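Local coordinates for DUF115 domain-containing protein (Magnetospirillum magneticum AMB-1, PDB 5MU5), which probably transfers sugars onto flagellin, as a Maf glycosyltransferase involved in the formation of bacterial flagella, at residues G128-P136 against F156-W166. Numbering follows the deposited sequence.
Sequences GLGLGYQLP and FLYHSLSTVDW
Thr163 OG1 donates to Leu131 O at 2.7 Å, the one hydrogen bond joining 128-136 to 156-166, and meets that carbonyl in its plane, on a lone pair. With chi1 at 48°, OG1 lies between the backbone N and the carbonyl carbon, and CG2 lies 4.0 Å from Tyr133 OH, a hydroxyl hydrogen-bonded to Leu47 O. With an alanine here, Leu131 O would probably lose this donor and a gap would open beside the tyrosine hydroxyl. Val164 CG2 packs 3.8 Å from Gly132 CA, where a side chain would collide with it. Leu131 CD2 rests on His159 CB at 3.5 Å, while Leu129 CD2 reaches Leu157 CD1 and comes in at the indole edge of Trp166, 3.8 Å from CZ2. Behind this shell, Trp166 NE1 donates to Ser160 OG at 3.0 Å in the ring plane. The type II' turn from Leu129 to Gly132 is secured at Leu129 O, which Gly132 N and Gln134 NE2 approach from opposite faces. The glycine-rich loop links strand 123-127 of a parallel sheet to helix 134-142, consistent with a Rossmann-like fold, and Glu151, just beyond neighbouring strand 146-150, binds the Leu129 and Gly130 amides. Helix 154-160 follows that strand; strands 38-41 and 47-51 pack against Leu131 and His159.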
ATOM      1  N   GLY A 128     -10.375 -22.153  -8.258  1.00 40.52           N
ATOM      2  CA  GLY A 128     -11.294 -23.062  -8.901  1.00 43.04           C
ATOM      3  C   GLY A 128     -12.403 -23.424  -7.919  1.00 43.86           C
ATOM      4  O   GLY A 128     -12.188 -23.503  -6.696  1.00 45.21           O
ATOM      5  N   LEU A 129     -13.601 -23.589  -8.464  1.00 42.47           N
ATOM      6  CA  LEU A 129     -14.751 -24.053  -7.711  1.00 42.67           C
ATOM      7  C   LEU A 129     -15.164 -25.402  -8.267  1.00 43.59           C
ATOM      8  O   LEU A 129     -15.354 -26.355  -7.518  1.00 41.47           O
ATOM      9  CB  LEU A 129     -15.911 -23.062  -7.831  1.00 42.19           C
ATOM     10  CG  LEU A 129     -17.246 -23.454  -7.191  1.00 42.17           C
ATOM     11  CD1 LEU A 129     -17.133 -23.479  -5.683  1.00 40.92           C
ATOM     12  CD2 LEU A 129     -18.312 -22.474  -7.609  1.00 43.75           C
ATOM     13  N   GLY A 130     -15.295 -25.481  -9.589  1.00 43.54           N
ATOM     14  CA  GLY A 130     -15.841 -26.668 -10.194  1.00 45.76           C
ATOM     15  C   GLY A 130     -17.271 -26.732  -9.699  1.00 45.34           C
ATOM     16  O   GLY A 130     -17.944 -25.700  -9.663  1.00 43.97           O
ATOM     17  N   LEU A 131     -17.709 -27.923  -9.283  1.00 42.51           N
ATOM     18  CA  LEU A 131     -19.024 -28.088  -8.696  1.00 41.80           C
ATOM     19  C   LEU A 131     -19.007 -27.947  -7.188  1.00 41.19           C
ATOM     20  O   LEU A 131     -20.025 -28.123  -6.541  1.00 42.12           O
ATOM     21  CB  LEU A 131     -19.656 -29.413  -9.129  1.00 43.82           C
ATOM     22  CG  LEU A 131     -20.034 -29.432 -10.621  1.00 43.47           C
ATOM     23  CD1 LEU A 131     -20.640 -30.769 -11.019  1.00 46.26           C
ATOM     24  CD2 LEU A 131     -21.004 -28.311 -10.969  1.00 43.80           C
ATOM     25  N   GLY A 132     -17.854 -27.611  -6.624  1.00 41.48           N
ATOM     26  CA  GLY A 132     -17.771 -27.299  -5.205  1.00 40.93           C
ATOM     27  C   GLY A 132     -17.820 -28.455  -4.240  1.00 43.11           C
ATOM     28  O   GLY A 132     -18.039 -28.253  -3.051  1.00 43.86           O
ATOM     29  N   TYR A 133     -17.606 -29.670  -4.729  1.00 45.84           N
ATOM     30  CA  TYR A 133     -17.555 -30.849  -3.859  1.00 47.44           C
ATOM     31  C   TYR A 133     -16.522 -30.701  -2.708  1.00 49.49           C
ATOM     32  O   TYR A 133     -16.724 -31.218  -1.617  1.00 55.38           O
ATOM     33  CB  TYR A 133     -17.234 -32.097  -4.686  1.00 47.74           C
ATOM     34  CG  TYR A 133     -18.301 -32.491  -5.691  1.00 48.39           C
ATOM     35  CD1 TYR A 133     -19.625 -32.650  -5.291  1.00 50.25           C
ATOM     36  CD2 TYR A 133     -17.982 -32.744  -7.022  1.00 47.91           C
ATOM     37  CE1 TYR A 133     -20.607 -33.027  -6.185  1.00 52.39           C
ATOM     38  CE2 TYR A 133     -18.956 -33.130  -7.928  1.00 51.12           C
ATOM     39  CZ  TYR A 133     -20.274 -33.265  -7.499  1.00 53.15           C
ATOM     40  OH  TYR A 133     -21.276 -33.642  -8.363  1.00 56.46           O
ATOM     41  N   GLN A 134     -15.429 -29.984  -2.943  1.00 47.55           N
ATOM     42  CA  GLN A 134     -14.424 -29.763  -1.898  1.00 47.18           C
ATOM     43  C   GLN A 134     -14.889 -28.885  -0.736  1.00 47.27           C
ATOM     44  O   GLN A 134     -14.450 -29.086   0.392  1.00 48.57           O
ATOM     45  CB  GLN A 134     -13.115 -29.177  -2.489  1.00 47.55           C
ATOM     46  CG  GLN A 134     -13.194 -27.766  -3.094  1.00 47.69           C
ATOM     47  CD  GLN A 134     -13.800 -27.718  -4.498  1.00 47.90           C
ATOM     48  OE1 GLN A 134     -14.206 -28.735  -5.043  1.00 50.77           O
ATOM     49  NE2 GLN A 134     -13.860 -26.532  -5.079  1.00 50.20           N
ATOM     50  N   LEU A 135     -15.790 -27.940  -0.999  1.00 48.75           N
ATOM     51  CA  LEU A 135     -16.185 -26.914   0.004  1.00 48.81           C
ATOM     52  C   LEU A 135     -16.662 -27.386   1.367  1.00 48.17           C
ATOM     53  O   LEU A 135     -16.134 -26.947   2.372  1.00 50.87           O
ATOM     54  CB  LEU A 135     -17.219 -25.934  -0.567  1.00 48.80           C
ATOM     55  CG  LEU A 135     -16.693 -24.897  -1.542  1.00 48.50           C
ATOM     56  CD1 LEU A 135     -17.852 -24.028  -2.004  1.00 51.52           C
ATOM     57  CD2 LEU A 135     -15.600 -24.036  -0.927  1.00 48.93           C
ATOM     58  N   PRO A 136     -17.679 -28.251   1.416  1.00 49.71           N
ATOM     59  CA  PRO A 136     -18.096 -28.714   2.730  1.00 48.43           C
ATOM     60  C   PRO A 136     -16.918 -29.151   3.581  1.00 47.80           C
ATOM     61  O   PRO A 136     -16.812 -28.747   4.726  1.00 50.06           O
ATOM     62  CB  PRO A 136     -18.980 -29.923   2.415  1.00 49.19           C
ATOM     63  CG  PRO A 136     -19.464 -29.724   1.022  1.00 48.43           C
ATOM     64  CD  PRO A 136     -18.475 -28.845   0.322  1.00 49.66           C
ATOM     65  N   PHE A 156     -19.349 -23.103 -14.269  1.00 40.64           N
ATOM     66  CA  PHE A 156     -19.161 -23.919 -13.079  1.00 40.90           C
ATOM     67  C   PHE A 156     -19.894 -23.338 -11.873  1.00 40.37           C
ATOM     68  O   PHE A 156     -20.514 -24.068 -11.111  1.00 39.61           O
ATOM     69  CB  PHE A 156     -17.672 -24.116 -12.756  1.00 40.69           C
ATOM     70  CG  PHE A 156     -16.897 -24.871 -13.821  1.00 43.35           C
ATOM     71  CD1 PHE A 156     -17.547 -25.585 -14.834  1.00 44.21           C
ATOM     72  CD2 PHE A 156     -15.499 -24.918 -13.771  1.00 43.33           C
ATOM     73  CE1 PHE A 156     -16.818 -26.281 -15.786  1.00 46.48           C
ATOM     74  CE2 PHE A 156     -14.770 -25.615 -14.728  1.00 44.03           C
ATOM     75  CZ  PHE A 156     -15.429 -26.295 -15.733  1.00 45.13           C
ATOM     76  N   LEU A 157     -19.827 -22.029 -11.701  1.00 39.26           N
ATOM     77  CA  LEU A 157     -20.567 -21.400 -10.613  1.00 40.96           C
ATOM     78  C   LEU A 157     -22.063 -21.629 -10.830  1.00 39.75           C
ATOM     79  O   LEU A 157     -22.784 -21.986  -9.904  1.00 40.50           O
ATOM     80  CB  LEU A 157     -20.279 -19.898 -10.542  1.00 39.26           C
ATOM     81  CG  LEU A 157     -21.079 -19.161  -9.468  1.00 39.95           C
ATOM     82  CD1 LEU A 157     -20.667 -19.613  -8.065  1.00 40.39           C
ATOM     83  CD2 LEU A 157     -20.907 -17.657  -9.628  1.00 38.59           C
ATOM     84  N   TYR A 158     -22.507 -21.430 -12.066  1.00 39.75           N
ATOM     85  CA  TYR A 158     -23.905 -21.598 -12.414  1.00 41.92           C
ATOM     86  C   TYR A 158     -24.388 -23.006 -12.115  1.00 42.17           C
ATOM     87  O   TYR A 158     -25.415 -23.168 -11.489  1.00 43.41           O
ATOM     88  CB  TYR A 158     -24.133 -21.250 -13.887  1.00 43.73           C
ATOM     89  CG  TYR A 158     -25.553 -21.452 -14.338  1.00 44.42           C
ATOM     90  CD1 TYR A 158     -26.508 -20.464 -14.140  1.00 44.43           C
ATOM     91  CD2 TYR A 158     -25.948 -22.636 -14.956  1.00 47.31           C
ATOM     92  CE1 TYR A 158     -27.811 -20.653 -14.542  1.00 46.13           C
ATOM     93  CE2 TYR A 158     -27.258 -22.838 -15.354  1.00 46.46           C
ATOM     94  CZ  TYR A 158     -28.180 -21.826 -15.158  1.00 47.94           C
ATOM     95  OH  TYR A 158     -29.487 -21.982 -15.551  1.00 50.21           O
ATOM     96  N   HIS A 159     -23.635 -24.023 -12.540  1.00 43.48           N
ATOM     97  CA  HIS A 159     -23.996 -25.419 -12.255  1.00 42.30           C
ATOM     98  C   HIS A 159     -23.861 -25.758 -10.788  1.00 40.73           C
ATOM     99  O   HIS A 159     -24.542 -26.659 -10.328  1.00 39.78           O
ATOM    100  CB  HIS A 159     -23.117 -26.402 -13.023  1.00 44.40           C
ATOM    101  CG  HIS A 159     -23.303 -26.354 -14.494  1.00 46.82           C
ATOM    102  ND1 HIS A 159     -24.543 -26.439 -15.082  1.00 52.11           N
ATOM    103  CD2 HIS A 159     -22.410 -26.251 -15.508  1.00 49.43           C
ATOM    104  CE1 HIS A 159     -24.412 -26.385 -16.397  1.00 52.19           C
ATOM    105  NE2 HIS A 159     -23.126 -26.278 -16.682  1.00 51.40           N
ATOM    106  N   SER A 160     -22.954 -25.073 -10.073  1.00 39.45           N
ATOM    107  CA  SER A 160     -22.735 -25.305  -8.629  1.00 40.25           C
ATOM    108  C   SER A 160     -23.993 -25.013  -7.793  1.00 43.18           C
ATOM    109  O   SER A 160     -24.088 -25.434  -6.618  1.00 43.12           O
ATOM    110  CB  SER A 160     -21.577 -24.461  -8.083  1.00 39.03           C
ATOM    111  OG  SER A 160     -22.004 -23.129  -7.834  1.00 40.36           O
ATOM    112  N   LEU A 161     -24.940 -24.276  -8.391  1.00 43.39           N
ATOM    113  CA  LEU A 161     -26.239 -24.042  -7.764  1.00 45.48           C
ATOM    114  C   LEU A 161     -26.977 -25.355  -7.519  1.00 45.39           C
ATOM    115  O   LEU A 161     -27.811 -25.431  -6.628  1.00 45.52           O
ATOM    116  CB  LEU A 161     -27.124 -23.135  -8.617  1.00 45.67           C
ATOM    117  CG  LEU A 161     -26.637 -21.715  -8.865  1.00 46.67           C
ATOM    118  CD1 LEU A 161     -27.758 -20.923  -9.512  1.00 48.87           C
ATOM    119  CD2 LEU A 161     -26.154 -21.022  -7.607  1.00 45.75           C
ATOM    120  N   SER A 162     -26.668 -26.373  -8.314  1.00 45.55           N
ATOM    121  CA  SER A 162     -27.245 -27.690  -8.118  1.00 48.67           C
ATOM    122  C   SER A 162     -26.546 -28.521  -7.047  1.00 48.82           C
ATOM    123  O   SER A 162     -27.105 -29.503  -6.578  1.00 51.78           O
ATOM    124  CB  SER A 162     -27.227 -28.474  -9.434  1.00 47.85           C
ATOM    125  OG  SER A 162     -28.026 -27.822 -10.394  1.00 47.56           O
ATOM    126  N   THR A 163     -25.340 -28.136  -6.652  1.00 49.22           N
ATOM    127  CA  THR A 163     -24.499 -29.016  -5.823  1.00 50.31           C
ATOM    128  C   THR A 163     -23.973 -28.462  -4.507  1.00 49.35           C
ATOM    129  O   THR A 163     -23.634 -29.235  -3.628  1.00 53.24           O
ATOM    130  CB  THR A 163     -23.271 -29.513  -6.624  1.00 49.73           C
ATOM    131  OG1 THR A 163     -22.640 -28.415  -7.291  1.00 49.80           O
ATOM    132  CG2 THR A 163     -23.686 -30.523  -7.659  1.00 52.53           C
ATOM    133  N   VAL A 164     -23.886 -27.149  -4.368  1.00 46.67           N
ATOM    134  CA  VAL A 164     -23.358 -26.556  -3.159  1.00 43.31           C
ATOM    135  C   VAL A 164     -24.490 -25.971  -2.330  1.00 44.93           C
ATOM    136  O   VAL A 164     -25.466 -25.485  -2.878  1.00 45.72           O
ATOM    137  CB  VAL A 164     -22.395 -25.434  -3.524  1.00 42.22           C
ATOM    138  CG1 VAL A 164     -21.875 -24.732  -2.285  1.00 42.72           C
ATOM    139  CG2 VAL A 164     -21.252 -25.990  -4.348  1.00 44.33           C
ATOM    140  N   ASP A 165     -24.349 -26.009  -1.011  1.00 45.13           N
ATOM    141  CA  ASP A 165     -25.274 -25.324  -0.133  1.00 48.01           C
ATOM    142  C   ASP A 165     -24.720 -23.904   0.061  1.00 46.05           C
ATOM    143  O   ASP A 165     -23.968 -23.633   0.986  1.00 44.28           O
ATOM    144  CB  ASP A 165     -25.407 -26.057   1.206  1.00 50.66           C
ATOM    145  CG  ASP A 165     -26.610 -25.580   2.010  1.00 55.20           C
ATOM    146  OD1 ASP A 165     -27.163 -24.502   1.697  1.00 56.46           O
ATOM    147  OD2 ASP A 165     -27.008 -26.286   2.958  1.00 60.79           O
ATOM    148  N   TRP A 166     -25.107 -23.001  -0.831  1.00 44.15           N
ATOM    149  CA  TRP A 166     -24.572 -21.653  -0.847  1.00 40.31           C
ATOM    150  C   TRP A 166     -25.043 -20.675   0.228  1.00 39.62           C
ATOM    151  O   TRP A 166     -24.344 -19.705   0.531  1.00 39.25           O
ATOM    152  CB  TRP A 166     -24.870 -21.031  -2.197  1.00 40.58           C
ATOM    153  CG  TRP A 166     -23.931 -21.409  -3.255  1.00 40.22           C
ATOM    154  CD1 TRP A 166     -24.177 -22.212  -4.328  1.00 39.65           C
ATOM    155  CD2 TRP A 166     -22.585 -20.970  -3.373  1.00 38.73           C
ATOM    156  NE1 TRP A 166     -23.064 -22.290  -5.115  1.00 40.94           N
ATOM    157  CE2 TRP A 166     -22.061 -21.546  -4.548  1.00 39.75           C
ATOM    158  CE3 TRP A 166     -21.762 -20.147  -2.595  1.00 38.99           C
ATOM    159  CZ2 TRP A 166     -20.738 -21.323  -4.976  1.00 39.53           C
ATOM    160  CZ3 TRP A 166     -20.444 -19.924  -3.007  1.00 38.15           C
ATOM    161  CH2 TRP A 166     -19.944 -20.510  -4.191  1.00 38.20           C
TER